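Local coordinates for Endonuclease/exonuclease/phosphatase domain-containing protein (Enterococcus faecalis, PDB 3L1W), which is of unknown function but belongs to the endonuclease/exonuclease/phosphatase family and may act as a 3'-5' RNA exonuclease, at residues P100-H103 / C108-I111; G89-S94 / E150-K155; I136-R141 / S171-H176. All blocks are in the same frame, centred on the assembly; numbering follows the deposited sequence.

Contact 1. Residues P100-H103 / C108-I111; sequences PSIH and CPRI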
ATOM      1  N   PRO A 100      -6.739 -35.028 -15.144  1.00 25.90           N
ATOM      2  CA  PRO A 100      -7.878 -34.470 -14.408  1.00 27.65           C
ATOM      3  C   PRO A 100      -8.511 -35.560 -13.556  1.00 25.55           C
ATOM      4  O   PRO A 100      -8.943 -36.599 -14.078  1.00 28.96           O
ATOM      5  CB  PRO A 100      -8.829 -34.033 -15.520  1.00 29.55           C
ATOM      6  CG  PRO A 100      -7.935 -33.753 -16.684  1.00 32.84           C
ATOM      7  CD  PRO A 100      -6.815 -34.744 -16.588  1.00 28.85           C
ATOM      8  N   SER A 101      -8.545 -35.333 -12.251  1.00 22.83           N
ATOM      9  CA  SER A 101      -8.918 -36.379 -11.306  1.00 24.49           C
ATOM     10  C   SER A 101      -9.178 -35.784  -9.932  1.00 26.17           C
ATOM     11  O   SER A 101      -8.826 -34.637  -9.673  1.00 27.09           O
ATOM     12  CB  SER A 101      -7.800 -37.420 -11.218  1.00 26.39           C
ATOM     13  OG  SER A 101      -6.542 -36.786 -11.015  1.00 28.31           O
ATOM     14  N   ILE A 102      -9.786 -36.574  -9.048  1.00 26.60           N
ATOM     15  CA  ILE A 102     -10.123 -36.098  -7.711  1.00 27.11           C
ATOM     16  C   ILE A 102      -9.499 -36.997  -6.651  1.00 19.75           C
ATOM     17  O   ILE A 102      -9.588 -38.219  -6.748  1.00 27.01           O
ATOM     18  CB  ILE A 102     -11.651 -36.096  -7.509  1.00 32.80           C
ATOM     19  CG1 ILE A 102     -12.320 -35.206  -8.560  1.00 36.93           C
ATOM     20  CG2 ILE A 102     -12.005 -35.615  -6.120  1.00 27.28           C
ATOM     21  CD1 ILE A 102     -13.828 -35.309  -8.569  1.00 43.84           C
ATOM     22  N   HIS A 103      -8.866 -36.397  -5.648  1.00 23.07           N
ATOM     23  CA  HIS A 103      -8.343 -37.204  -4.550  1.00 24.90           C
ATOM     24  C   HIS A 103      -9.502 -37.905  -3.850  1.00 28.52           C
ATOM     25  O   HIS A 103     -10.578 -37.330  -3.718  1.00 25.21           O
ATOM     26  CB  HIS A 103      -7.571 -36.358  -3.540  1.00 22.56           C
ATOM     27  CG  HIS A 103      -6.895 -37.178  -2.489  1.00 24.89           C
ATOM     28  ND1 HIS A 103      -5.567 -37.548  -2.573  1.00 31.04           N
ATOM     29  CD2 HIS A 103      -7.373 -37.748  -1.358  1.00 21.78           C
ATOM     30  CE1 HIS A 103      -5.255 -38.297  -1.530  1.00 25.99           C
ATOM     31  NE2 HIS A 103      -6.333 -38.431  -0.776  1.00 31.16           N
ATOM     32  N   CYS A 108     -13.597 -32.157  -5.061  1.00 46.46           N
ATOM     33  CA  CYS A 108     -13.525 -31.680  -6.435  1.00 43.28           C
ATOM     34  C   CYS A 108     -12.089 -31.755  -6.935  1.00 31.55           C
ATOM     35  O   CYS A 108     -11.163 -31.878  -6.135  1.00 31.62           O
ATOM     36  CB  CYS A 108     -14.026 -30.234  -6.514  1.00 36.69           C
ATOM     37  SG  CYS A 108     -12.973 -29.032  -5.646  1.00 52.86           S
ATOM     38  N   PRO A 109     -11.898 -31.686  -8.259  1.00 33.67           N
ATOM     39  CA  PRO A 109     -10.525 -31.631  -8.765  1.00 30.78           C
ATOM     40  C   PRO A 109      -9.837 -30.387  -8.225  1.00 33.55           C
ATOM     41  O   PRO A 109     -10.471 -29.332  -8.096  1.00 31.70           O
ATOM     42  CB  PRO A 109     -10.712 -31.530 -10.286  1.00 31.75           C
ATOM     43  CG  PRO A 109     -12.103 -32.014 -10.542  1.00 39.81           C
ATOM     44  CD  PRO A 109     -12.890 -31.602  -9.341  1.00 39.26           C
ATOM     45  N   ARG A 110      -8.567 -30.527  -7.859  1.00 23.70           N
ATOM     46  CA  ARG A 110      -7.761 -29.402  -7.417  1.00 24.80           C
ATOM     47  C   ARG A 110      -6.439 -29.510  -8.135  1.00 19.18           C
ATOM     48  O   ARG A 110      -5.949 -30.616  -8.382  1.00 21.17           O
ATOM     49  CB  ARG A 110      -7.506 -29.456  -5.908  1.00 27.06           C
ATOM     50  CG  ARG A 110      -8.740 -29.280  -5.060  1.00 35.77           C
ATOM     51  CD  ARG A 110      -9.062 -27.823  -4.855  1.00 30.59           C
ATOM     52  NE  ARG A 110     -10.343 -27.669  -4.176  1.00 36.23           N
ATOM     53  CZ  ARG A 110     -10.897 -26.498  -3.893  1.00 34.09           C
ATOM     54  NH1 ARG A 110     -10.268 -25.376  -4.216  1.00 32.85           N
ATOM     55  NH2 ARG A 110     -12.070 -26.450  -3.278  1.00 37.74           N
ATOM     56  N   ILE A 111      -5.859 -28.371  -8.477  1.00 19.34           N
ATOM     57  CA  ILE A 111      -4.552 -28.398  -9.105  1.00 19.97           C
ATOM     58  C   ILE A 111      -3.558 -27.568  -8.319  1.00 18.82           C
ATOM     59  O   ILE A 111      -3.928 -26.732  -7.490  1.00 18.21           O
ATOM     60  CB  ILE A 111      -4.590 -27.875 -10.552  1.00 21.16           C
ATOM     61  CG1 ILE A 111      -5.090 -26.430 -10.590  1.00 21.07           C
ATOM     62  CG2 ILE A 111      -5.459 -28.787 -11.433  1.00 19.28           C
ATOM     63  CD1 ILE A 111      -4.696 -25.694 -11.865  1.00 23.16           C
TER
HETATM   64  O   HOH W   1      -7.308 -33.304  -7.858  1.00 21.31           O
HETATM   65  O   HOH W   2      -8.904 -33.463  -5.561  1.00 22.28           O

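Contact 2. Residues G89-S94 / E150-K155; sequences GYFWLS and EELHDK. With EDO (1,2-ethanediol), chain K; SO4 (sulfate ion), chain J.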
ATOM      1  N   GLY A  89       4.528 -25.612 -14.948  1.00 20.42           N
ATOM      2  CA  GLY A  89       3.719 -26.800 -15.059  1.00 19.75           C
ATOM      3  C   GLY A  89       2.590 -26.793 -14.062  1.00 22.25           C
ATOM      4  O   GLY A  89       2.470 -25.878 -13.239  1.00 18.86           O
ATOM      5  N   TYR A  90       1.748 -27.812 -14.154  1.00 23.18           N
ATOM      6  CA  TYR A  90       0.687 -27.998 -13.185  1.00 22.08           C
ATOM      7  C   TYR A  90       0.278 -29.453 -13.127  1.00 19.39           C
ATOM      8  O   TYR A  90       0.569 -30.239 -14.038  1.00 21.45           O
ATOM      9  CB  TYR A  90      -0.515 -27.112 -13.508  1.00 21.50           C
ATOM     10  CG  TYR A  90      -1.278 -27.472 -14.765  1.00 24.40           C
ATOM     11  CD1 TYR A  90      -2.512 -28.105 -14.689  1.00 30.76           C
ATOM     12  CD2 TYR A  90      -0.789 -27.133 -16.019  1.00 28.40           C
ATOM     13  CE1 TYR A  90      -3.228 -28.416 -15.831  1.00 37.09           C
ATOM     14  CE2 TYR A  90      -1.496 -27.447 -17.169  1.00 39.81           C
ATOM     15  CZ  TYR A  90      -2.715 -28.086 -17.065  1.00 42.91           C
ATOM     16  OH  TYR A  90      -3.429 -28.396 -18.198  1.00 51.93           O
ATOM     17  N   PHE A  91      -0.382 -29.815 -12.037  1.00 18.48           N
ATOM     18  CA  PHE A  91      -0.798 -31.194 -11.839  1.00 17.53           C
ATOM     19  C   PHE A  91      -1.967 -31.225 -10.874  1.00 21.23           C
ATOM     20  O   PHE A  91      -2.225 -30.250 -10.156  1.00 21.51           O
ATOM     21  CB  PHE A  91       0.362 -32.042 -11.305  1.00 19.00           C
ATOM     22  CG  PHE A  91       1.012 -31.477 -10.073  1.00 19.88           C
ATOM     23  CD1 PHE A  91       0.565 -31.833  -8.813  1.00 18.05           C
ATOM     24  CD2 PHE A  91       2.071 -30.586 -10.173  1.00 26.84           C
ATOM     25  CE1 PHE A  91       1.166 -31.313  -7.677  1.00 19.37           C
ATOM     26  CE2 PHE A  91       2.676 -30.068  -9.045  1.00 24.57           C
ATOM     27  CZ  PHE A  91       2.225 -30.429  -7.792  1.00 18.78           C
ATOM     28  N   TRP A  92      -2.670 -32.349 -10.871  1.00 19.86           N
ATOM     29  CA  TRP A  92      -3.812 -32.553  -9.996  1.00 19.92           C
ATOM     30  C   TRP A  92      -3.374 -33.102  -8.644  1.00 21.91           C
ATOM     31  O   TRP A  92      -2.420 -33.882  -8.545  1.00 22.63           O
ATOM     32  CB  TRP A  92      -4.847 -33.462 -10.679  1.00 19.49           C
ATOM     33  CG  TRP A  92      -5.629 -32.680 -11.678  1.00 21.37           C
ATOM     34  CD1 TRP A  92      -6.826 -32.058 -11.467  1.00 21.67           C
ATOM     35  CD2 TRP A  92      -5.247 -32.370 -13.023  1.00 23.57           C
ATOM     36  NE1 TRP A  92      -7.220 -31.394 -12.604  1.00 20.82           N
ATOM     37  CE2 TRP A  92      -6.268 -31.568 -13.574  1.00 24.47           C
ATOM     38  CE3 TRP A  92      -4.144 -32.703 -13.821  1.00 22.24           C
ATOM     39  CZ2 TRP A  92      -6.227 -31.100 -14.887  1.00 23.79           C
ATOM     40  CZ3 TRP A  92      -4.103 -32.236 -15.126  1.00 25.20           C
ATOM     41  CH2 TRP A  92      -5.140 -31.442 -15.645  1.00 25.55           C
ATOM     42  N   LEU A  93      -4.058 -32.662  -7.597  1.00 19.76           N
ATOM     43  CA  LEU A  93      -3.734 -33.085  -6.248  1.00 17.68           C
ATOM     44  C   LEU A  93      -4.473 -34.375  -5.927  1.00 24.56           C
ATOM     45  O   LEU A  93      -5.368 -34.408  -5.073  1.00 24.98           O
ATOM     46  CB  LEU A  93      -4.084 -31.974  -5.247  1.00 21.21           C
ATOM     47  CG  LEU A  93      -3.540 -30.582  -5.588  1.00 19.00           C
ATOM     48  CD1 LEU A  93      -3.754 -29.620  -4.417  1.00 20.72           C
ATOM     49  CD2 LEU A  93      -2.068 -30.610  -5.952  1.00 22.02           C
ATOM     50  N   SER A  94      -4.074 -35.439  -6.620  1.00 20.35           N
ATOM     51  CA  SER A  94      -4.806 -36.691  -6.629  1.00 23.38           C
ATOM     52  C   SER A  94      -3.827 -37.847  -6.685  1.00 24.07           C
ATOM     53  O   SER A  94      -2.611 -37.642  -6.655  1.00 24.27           O
ATOM     54  CB  SER A  94      -5.692 -36.755  -7.864  1.00 25.16           C
ATOM     55  OG  SER A  94      -4.897 -36.959  -9.021  1.00 28.41           O
ATOM     56  N   GLU A 150       5.322 -34.346  -2.683  1.00 23.91           N
ATOM     57  CA  GLU A 150       5.891 -35.516  -3.339  1.00 23.54           C
ATOM     58  C   GLU A 150       6.177 -35.226  -4.812  1.00 27.24           C
ATOM     59  O   GLU A 150       7.260 -35.530  -5.323  1.00 24.67           O
ATOM     60  CB  GLU A 150       4.933 -36.701  -3.214  1.00 27.06           C
ATOM     61  CG  GLU A 150       4.793 -37.219  -1.793  1.00 37.90           C
ATOM     62  CD  GLU A 150       3.882 -38.433  -1.691  1.00 46.94           C
ATOM     63  OE1 GLU A 150       3.224 -38.779  -2.701  1.00 48.71           O
ATOM     64  OE2 GLU A 150       3.823 -39.035  -0.594  1.00 42.70           O
ATOM     65  N   GLU A 151       5.197 -34.637  -5.488  1.00 21.80           N
ATOM     66  CA  GLU A 151       5.279 -34.428  -6.924  1.00 21.67           C
ATOM     67  C   GLU A 151       6.406 -33.465  -7.280  1.00 23.67           C
ATOM     68  O   GLU A 151       7.077 -33.635  -8.307  1.00 25.32           O
ATOM     69  CB  GLU A 151       3.935 -33.924  -7.463  1.00 28.06           C
ATOM     70  CG  GLU A 151       3.881 -33.696  -8.963  1.00 27.47           C
ATOM     71  CD  GLU A 151       3.793 -34.990  -9.782  1.00 29.72           C
ATOM     72  OE1 GLU A 151       3.609 -36.079  -9.197  1.00 30.32           O
ATOM     73  OE2 GLU A 151       3.913 -34.907 -11.022  1.00 36.00           O
ATOM     74  N   LEU A 152       6.619 -32.465  -6.426  1.00 20.05           N
ATOM     75  CA  LEU A 152       7.667 -31.475  -6.648  1.00 20.55           C
ATOM     76  C   LEU A 152       8.859 -31.677  -5.714  1.00 23.55           C
ATOM     77  O   LEU A 152       9.661 -30.766  -5.527  1.00 23.11           O
ATOM     78  CB  LEU A 152       7.116 -30.051  -6.491  1.00 21.50           C
ATOM     79  CG  LEU A 152       6.098 -29.598  -7.541  1.00 21.42           C
ATOM     80  CD1 LEU A 152       5.453 -28.231  -7.197  1.00 17.59           C
ATOM     81  CD2 LEU A 152       6.747 -29.547  -8.916  1.00 24.62           C
ATOM     82  N   HIS A 153       8.983 -32.866  -5.131  1.00 24.06           N
ATOM     83  CA  HIS A 153      10.026 -33.103  -4.131  1.00 25.59           C
ATOM     84  C   HIS A 153      11.416 -32.717  -4.638  1.00 24.96           C
ATOM     85  O   HIS A 153      12.157 -32.012  -3.954  1.00 26.82           O
ATOM     86  CB  HIS A 153      10.022 -34.564  -3.673  1.00 24.21           C
ATOM     87  CG  HIS A 153      10.951 -34.842  -2.534  1.00 31.97           C
ATOM     88  ND1 HIS A 153      12.304 -35.039  -2.709  1.00 38.18           N
ATOM     89  CD2 HIS A 153      10.722 -34.973  -1.206  1.00 35.98           C
ATOM     90  CE1 HIS A 153      12.870 -35.265  -1.538  1.00 36.49           C
ATOM     91  NE2 HIS A 153      11.931 -35.236  -0.610  1.00 35.82           N
ATOM     92  N   ASP A 154      11.759 -33.172  -5.841  1.00 23.48           N
ATOM     93  CA  ASP A 154      13.072 -32.889  -6.416  1.00 27.97           C
ATOM     94  C   ASP A 154      13.348 -31.395  -6.611  1.00 27.95           C
ATOM     95  O   ASP A 154      14.449 -30.912  -6.312  1.00 27.65           O
ATOM     96  CB  ASP A 154      13.245 -33.631  -7.746  1.00 33.19           C
ATOM     97  CG  ASP A 154      12.219 -33.207  -8.797  1.00 45.57           C
ATOM     98  OD1 ASP A 154      11.117 -32.735  -8.425  1.00 44.21           O
ATOM     99  OD2 ASP A 154      12.519 -33.351 -10.002  1.00 50.83           O
ATOM    100  N   LYS A 155      12.357 -30.666  -7.119  1.00 23.42           N
ATOM    101  CA  LYS A 155      12.512 -29.237  -7.363  1.00 22.61           C
ATOM    102  C   LYS A 155      12.630 -28.457  -6.065  1.00 22.13           C
ATOM    103  O   LYS A 155      13.444 -27.538  -5.949  1.00 24.94           O
ATOM    104  CB  LYS A 155      11.318 -28.687  -8.145  1.00 23.47           C
ATOM    105  CG  LYS A 155      11.209 -29.145  -9.582  1.00 31.16           C
ATOM    106  CD  LYS A 155      10.151 -28.317 -10.312  1.00 25.41           C
ATOM    107  CE  LYS A 155       9.560 -29.076 -11.478  1.00 31.12           C
ATOM    108  NZ  LYS A 155      10.599 -29.455 -12.476  1.00 26.24           N
TER
HETATM  109  C1  EDO K 262       5.062 -32.509 -12.563  1.00 38.48           C
HETATM  110  O1  EDO K 262       6.430 -32.543 -12.126  1.00 48.17           O
HETATM  111  C2  EDO K 262       4.462 -31.159 -12.195  1.00 39.48           C
HETATM  112  O2  EDO K 262       3.880 -30.514 -13.333  1.00 23.82           O
HETATM  113  S   SO4 J 261      11.929 -35.956   2.856  0.50 54.87           S
HETATM  114  O1  SO4 J 261      10.668 -35.748   2.150  0.50 50.46           O
HETATM  115  O2  SO4 J 261      13.010 -35.261   2.162  0.50 45.36           O
HETATM  116  O3  SO4 J 261      11.807 -35.445   4.218  0.50 56.86           O
HETATM  117  O4  SO4 J 261      12.231 -37.383   2.910  0.50 58.16           O

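Contact 3. Residues I136-R141 / S171-H176; sequences ISAHAR and SGEEVH. With SO4 (sulfate ion), chain H.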
ATOM      1  N   ILE A 136     -13.015 -28.875   1.952  1.00 25.02           N
ATOM      2  CA  ILE A 136     -13.909 -29.880   2.513  1.00 26.59           C
ATOM      3  C   ILE A 136     -13.503 -30.393   3.906  1.00 27.22           C
ATOM      4  O   ILE A 136     -14.353 -30.550   4.782  1.00 28.55           O
ATOM      5  CB  ILE A 136     -14.095 -31.053   1.517  1.00 34.16           C
ATOM      6  CG1 ILE A 136     -15.359 -31.842   1.826  1.00 42.46           C
ATOM      7  CG2 ILE A 136     -12.888 -31.964   1.515  1.00 36.08           C
ATOM      8  CD1 ILE A 136     -15.535 -33.032   0.910  1.00 48.17           C
ATOM      9  N   SER A 137     -12.212 -30.645   4.119  1.00 21.72           N
ATOM     10  CA  SER A 137     -11.771 -31.220   5.383  1.00 20.22           C
ATOM     11  C   SER A 137     -10.275 -31.078   5.594  1.00 17.95           C
ATOM     12  O   SER A 137      -9.519 -30.893   4.643  1.00 21.53           O
ATOM     13  CB  SER A 137     -12.131 -32.706   5.439  1.00 22.73           C
ATOM     14  OG  SER A 137     -11.253 -33.467   4.619  1.00 24.31           O
ATOM     15  N   ALA A 138      -9.850 -31.160   6.849  1.00 21.65           N
ATOM     16  CA  ALA A 138      -8.430 -31.138   7.167  1.00 20.50           C
ATOM     17  C   ALA A 138      -7.699 -32.327   6.538  1.00 21.65           C
ATOM     18  O   ALA A 138      -6.547 -32.207   6.124  1.00 20.59           O
ATOM     19  CB  ALA A 138      -8.217 -31.114   8.675  1.00 23.67           C
ATOM     20  N   HIS A 139      -8.361 -33.480   6.473  1.00 21.94           N
ATOM     21  CA  HIS A 139      -7.742 -34.649   5.861  1.00 21.95           C
ATOM     22  C   HIS A 139      -7.486 -34.420   4.375  1.00 20.69           C
ATOM     23  O   HIS A 139      -6.437 -34.797   3.857  1.00 23.25           O
ATOM     24  CB  HIS A 139      -8.590 -35.911   6.077  1.00 23.53           C
ATOM     25  CG  HIS A 139      -8.509 -36.457   7.467  1.00 38.63           C
ATOM     26  ND1 HIS A 139      -9.542 -37.156   8.056  1.00 51.96           N
ATOM     27  CD2 HIS A 139      -7.517 -36.405   8.388  1.00 48.76           C
ATOM     28  CE1 HIS A 139      -9.189 -37.514   9.278  1.00 51.59           C
ATOM     29  NE2 HIS A 139      -7.964 -37.071   9.503  1.00 55.02           N
ATOM     30  N   ALA A 140      -8.442 -33.795   3.694  1.00 20.18           N
ATOM     31  CA  ALA A 140      -8.280 -33.466   2.281  1.00 21.01           C
ATOM     32  C   ALA A 140      -7.132 -32.490   2.056  1.00 21.10           C
ATOM     33  O   ALA A 140      -6.412 -32.578   1.061  1.00 21.18           O
ATOM     34  CB  ALA A 140      -9.566 -32.889   1.709  1.00 22.76           C
ATOM     35  N   ARG A 141      -6.974 -31.537   2.969  1.00 18.51           N
ATOM     36  CA  ARG A 141      -5.892 -30.580   2.837  1.00 15.29           C
ATOM     37  C   ARG A 141      -4.534 -31.242   3.018  1.00 20.49           C
ATOM     38  O   ARG A 141      -3.609 -30.997   2.251  1.00 19.33           O
ATOM     39  CB  ARG A 141      -6.083 -29.429   3.832  1.00 15.64           C
ATOM     40  CG  ARG A 141      -7.299 -28.584   3.490  1.00 19.21           C
ATOM     41  CD  ARG A 141      -7.460 -27.388   4.410  1.00 18.07           C
ATOM     42  NE  ARG A 141      -8.170 -27.667   5.656  1.00 18.67           N
ATOM     43  CZ  ARG A 141      -9.494 -27.708   5.773  1.00 18.12           C
ATOM     44  NH1 ARG A 141     -10.269 -27.561   4.703  1.00 19.13           N
ATOM     45  NH2 ARG A 141     -10.045 -27.914   6.964  1.00 18.50           N
ATOM     46  N   SER A 171      -3.809 -22.093  11.525  1.00 17.05           N
ATOM     47  CA  SER A 171      -2.410 -22.463  11.791  1.00 23.67           C
ATOM     48  C   SER A 171      -2.190 -23.809  12.478  1.00 23.16           C
ATOM     49  O   SER A 171      -1.112 -24.397  12.372  1.00 24.09           O
ATOM     50  CB  SER A 171      -1.727 -21.365  12.610  1.00 21.06           C
ATOM     51  OG  SER A 171      -2.347 -21.263  13.882  1.00 24.88           O
ATOM     52  N   GLY A 172      -3.198 -24.298  13.189  1.00 19.58           N
ATOM     53  CA  GLY A 172      -3.027 -25.492  13.999  1.00 22.68           C
ATOM     54  C   GLY A 172      -3.252 -26.802  13.266  1.00 20.65           C
ATOM     55  O   GLY A 172      -3.052 -27.874  13.847  1.00 22.49           O
ATOM     56  N   GLU A 173      -3.677 -26.737  12.003  1.00 19.92           N
ATOM     57  CA  GLU A 173      -3.998 -27.964  11.258  1.00 23.49           C
ATOM     58  C   GLU A 173      -2.765 -28.786  10.908  1.00 22.37           C
ATOM     59  O   GLU A 173      -1.670 -28.242  10.775  1.00 20.70           O
ATOM     60  CB  GLU A 173      -4.777 -27.660   9.968  1.00 23.58           C
ATOM     61  CG  GLU A 173      -6.214 -27.222  10.188  1.00 23.22           C
ATOM     62  CD  GLU A 173      -7.123 -27.552   9.006  1.00 24.03           C
ATOM     63  OE1 GLU A 173      -6.644 -28.161   8.017  1.00 19.95           O
ATOM     64  OE2 GLU A 173      -8.320 -27.204   9.078  1.00 21.10           O
ATOM     65  N   GLU A 174      -2.970 -30.091  10.733  1.00 20.49           N
ATOM     66  CA  GLU A 174      -1.888 -31.016  10.401  1.00 24.47           C
ATOM     67  C   GLU A 174      -1.108 -30.589   9.169  1.00 20.89           C
ATOM     68  O   GLU A 174       0.109 -30.751   9.111  1.00 21.72           O
ATOM     69  CB  GLU A 174      -2.421 -32.445  10.194  1.00 28.08           C
ATOM     70  CG  GLU A 174      -2.705 -33.219  11.465  1.00 43.48           C
ATOM     71  CD  GLU A 174      -2.906 -34.707  11.198  1.00 55.37           C
ATOM     72  OE1 GLU A 174      -1.916 -35.392  10.856  1.00 52.07           O
ATOM     73  OE2 GLU A 174      -4.052 -35.192  11.330  1.00 61.95           O
ATOM     74  N   VAL A 175      -1.800 -30.049   8.172  1.00 18.86           N
ATOM     75  CA  VAL A 175      -1.119 -29.658   6.949  1.00 18.98           C
ATOM     76  C   VAL A 175       0.015 -28.664   7.224  1.00 22.17           C
ATOM     77  O   VAL A 175       1.052 -28.715   6.572  1.00 19.67           O
ATOM     78  CB  VAL A 175      -2.099 -29.124   5.873  1.00 19.81           C
ATOM     79  CG1 VAL A 175      -2.762 -27.827   6.325  1.00 17.93           C
ATOM     80  CG2 VAL A 175      -1.366 -28.935   4.531  1.00 19.32           C
ATOM     81  N   HIS A 176      -0.164 -27.779   8.205  1.00 19.89           N
ATOM     82  CA  HIS A 176       0.881 -26.807   8.514  1.00 17.43           C
ATOM     83  C   HIS A 176       2.078 -27.472   9.179  1.00 19.23           C
ATOM     84  O   HIS A 176       3.220 -27.075   8.959  1.00 20.09           O
ATOM     85  CB  HIS A 176       0.343 -25.660   9.379  1.00 16.98           C
ATOM     86  CG  HIS A 176      -0.548 -24.725   8.631  1.00 17.18           C
ATOM     87  ND1 HIS A 176      -0.071 -23.823   7.704  1.00 17.96           N
ATOM     88  CD2 HIS A 176      -1.893 -24.567   8.653  1.00 19.68           C
ATOM     89  CE1 HIS A 176      -1.082 -23.137   7.201  1.00 18.39           C
ATOM     90  NE2 HIS A 176      -2.200 -23.574   7.755  1.00 16.81           N
TER
HETATM   91  S   SO4 H 259     -12.713 -31.160   9.371  0.60 43.48           S
HETATM   92  O1  SO4 H 259     -13.696 -30.299   8.710  0.60 38.14           O
HETATM   93  O2  SO4 H 259     -11.364 -30.721   9.043  0.60 33.91           O
HETATM   94  O3  SO4 H 259     -12.908 -31.089  10.817  0.60 49.44           O
HETATM   95  O4  SO4 H 259     -12.895 -32.544   8.933  0.60 44.52           O
HETATM   96  O   HOH W   3      -4.724 -30.302   7.646  1.00 21.39           O

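Contact 1. Residues P100-H103 / C108-I111
The puckered ring of Pro-109 takes Ile-102 over one face: CG1 of Ile-102 stands 3.7 Å from CD of Pro-109, shifted from the ring centre toward the N–CD bond, while CD1 reaches outward past the CD corner. Beyond the CB corner of the same ring lies the indole of Trp-92, from strand 83-92. The peptide plane that joins Cys-108 to Pro-109 is covered as well, since CG1 of Ile-102 lies 3.6 Å from the nitrogen of Pro-109 and its CG2 lies 3.8 Å from the carbonyl oxygen of Cys-108. A beta-branched residue suits this place: with CG1 beside its own backbone N (chi1 -59°), one branch goes to the ring and the other to the carbonyl. Proline suits the opposite side, offering a smooth apolar surface and an amide nitrogen with no hydrogen to satisfy.

Both segments belong to the loop between strands 83-92 and 111-119, neighbours in one of the two sheets of this DNase I-like fold, and here the backbones are joined through water. Water 1 donates to Ser-101 O at 2.7 Å and accepts from Arg-110 N; water 2 accepts from His-103 N and donates to Cys-108 O at 2.8 Å. Between these bridges the CA-H of Pro-109 makes a bent contact with Ser-101 O, with a CA to O distance of 3.6 Å and an angle of 134° at the hydrogen, so this carbonyl receives a water and a weak C-H donor. The polar side chains work away from the interface. Ser-101 OG bonds with Gln-99 O and with the hydroxyls of Ser-94 and Thr-96, and the buried Arg-110 forms a salt bridge through NE with Asp-134.

Contact 2. Residues G89-S94 / E150-K155
Phe-91, on the outermost strand 83-92, faces Glu-151 at the end of helix 138-151 with their CA atoms 8.5 Å apart, a gap that side chains must fill. The aliphatic part of Glu-151 does so over one face of the ring: its CG sits 3.6 Å from the centroid of the Phe-91 ring and only 1° off the ring normal, a CH-pi contact. Glutamate fits this partly exposed place because its methylenes can cover an aromatic face while the chain, bent at chi2, lifts the carboxylate away from the ring face, the two planes 43° apart. In Phe-91, CG lies between the backbone N and the carbonyl carbon (chi1 53°), which sends the ring toward the helix end, where Glu-151 covers it.

Leu-152 closes in from the side, with CD1 in the ring plane at the edge and CG 3.8 Å from Phe-91 CE2. It occupies the break between helices 138-151 and 153-158, leaving helical geometry just before the second helix starts, and it also touches Ile-129. The contact thus packs the helical layer of the alpha/beta sandwich against the edge of the six-stranded sheet, where a buried leucine and phenylalanine are natural partners.

A 1,2-ethanediol, probably from the crystallisation liquor, lies beside the pair. Its O2 makes a weak bond to Tyr-90 O, and it also bonds with Trp-114 NE1. At the start of helix 153-158, exposed His-153 turns its ring edge to a sulfate, donating from NE2 to sulfate O2 at 3.0 Å; the sulfate is also hydrogen-bonded to Lys-182 NZ.

Contact 3. Residues I136-R141 / S171-H176
Arg-141 lays its guanidinium over the peptide between Ser-137 and Ala-138, with Ser-137 O 3.3 Å from the guanidinium plane, and turns one edge to Glu-173. The grip is side-on: NE of Arg-141 donates to Glu-173 OE1 at 2.9 Å in a straight line (179°), meeting that oxygen on its syn side but out of the carboxylate plane. The bond from NH2 of Arg-141 to Glu-173 OE2, at 2.8 Å, is more bent and uses the syn lone pair of OE2. The carboxylate is turned 38° from the guanidinium, so the bidentate salt bridge is twisted. A bend at chi3 (-85°) folds the arginine back over its own helix start, where NH1 also bonds to Asp-134 O.

Two helix N-termini meet here, those of helices 138-151 and 174-179. Ser-137 is the N-cap of the first, its short hydroxyl accepting from Ala-140 N at 3.0 Å, while Glu-173 holds the N-cap position of the second. A sulfate, probably from the crystallisation liquor, accepts from Ala-138 N at 2.7 Å, probably favoured by the helix start and by the positive charge of Arg-141 nearby.

Water 3 knits the two ends together, donating to Ala-138 O and to Glu-173 OE1 and accepting from Val-175 N. Small Ala-138 lets the carboxylate come close, and the buried Val-175 brings CG2 to 3.8 Å from Arg-141 O, packing also on Met-145.

Overall arrangement
From the N terminus, the first segment met, after the opening strands and helices, lies on strand 83-92 and supplies one side of contact 2. The following loop folds on itself at contact 1, closed locally before strand 111-119 returns beside strand 83-92. Contact 2 closes only at 150-155, after strand 126-132, where helix 138-151 ends, so contact 1 lies within its span; the two touch through Ser-94 and Ser-101 and through Leu-93 and Arg-110. Contact 3 opens at the start of helix 138-151, inside that span, and closes at 171-176, so contacts 2 and 3 cross. The C-terminal end of helix 138-151 meets edge strand 83-92, and its N-terminal end meets the start of helix 174-179.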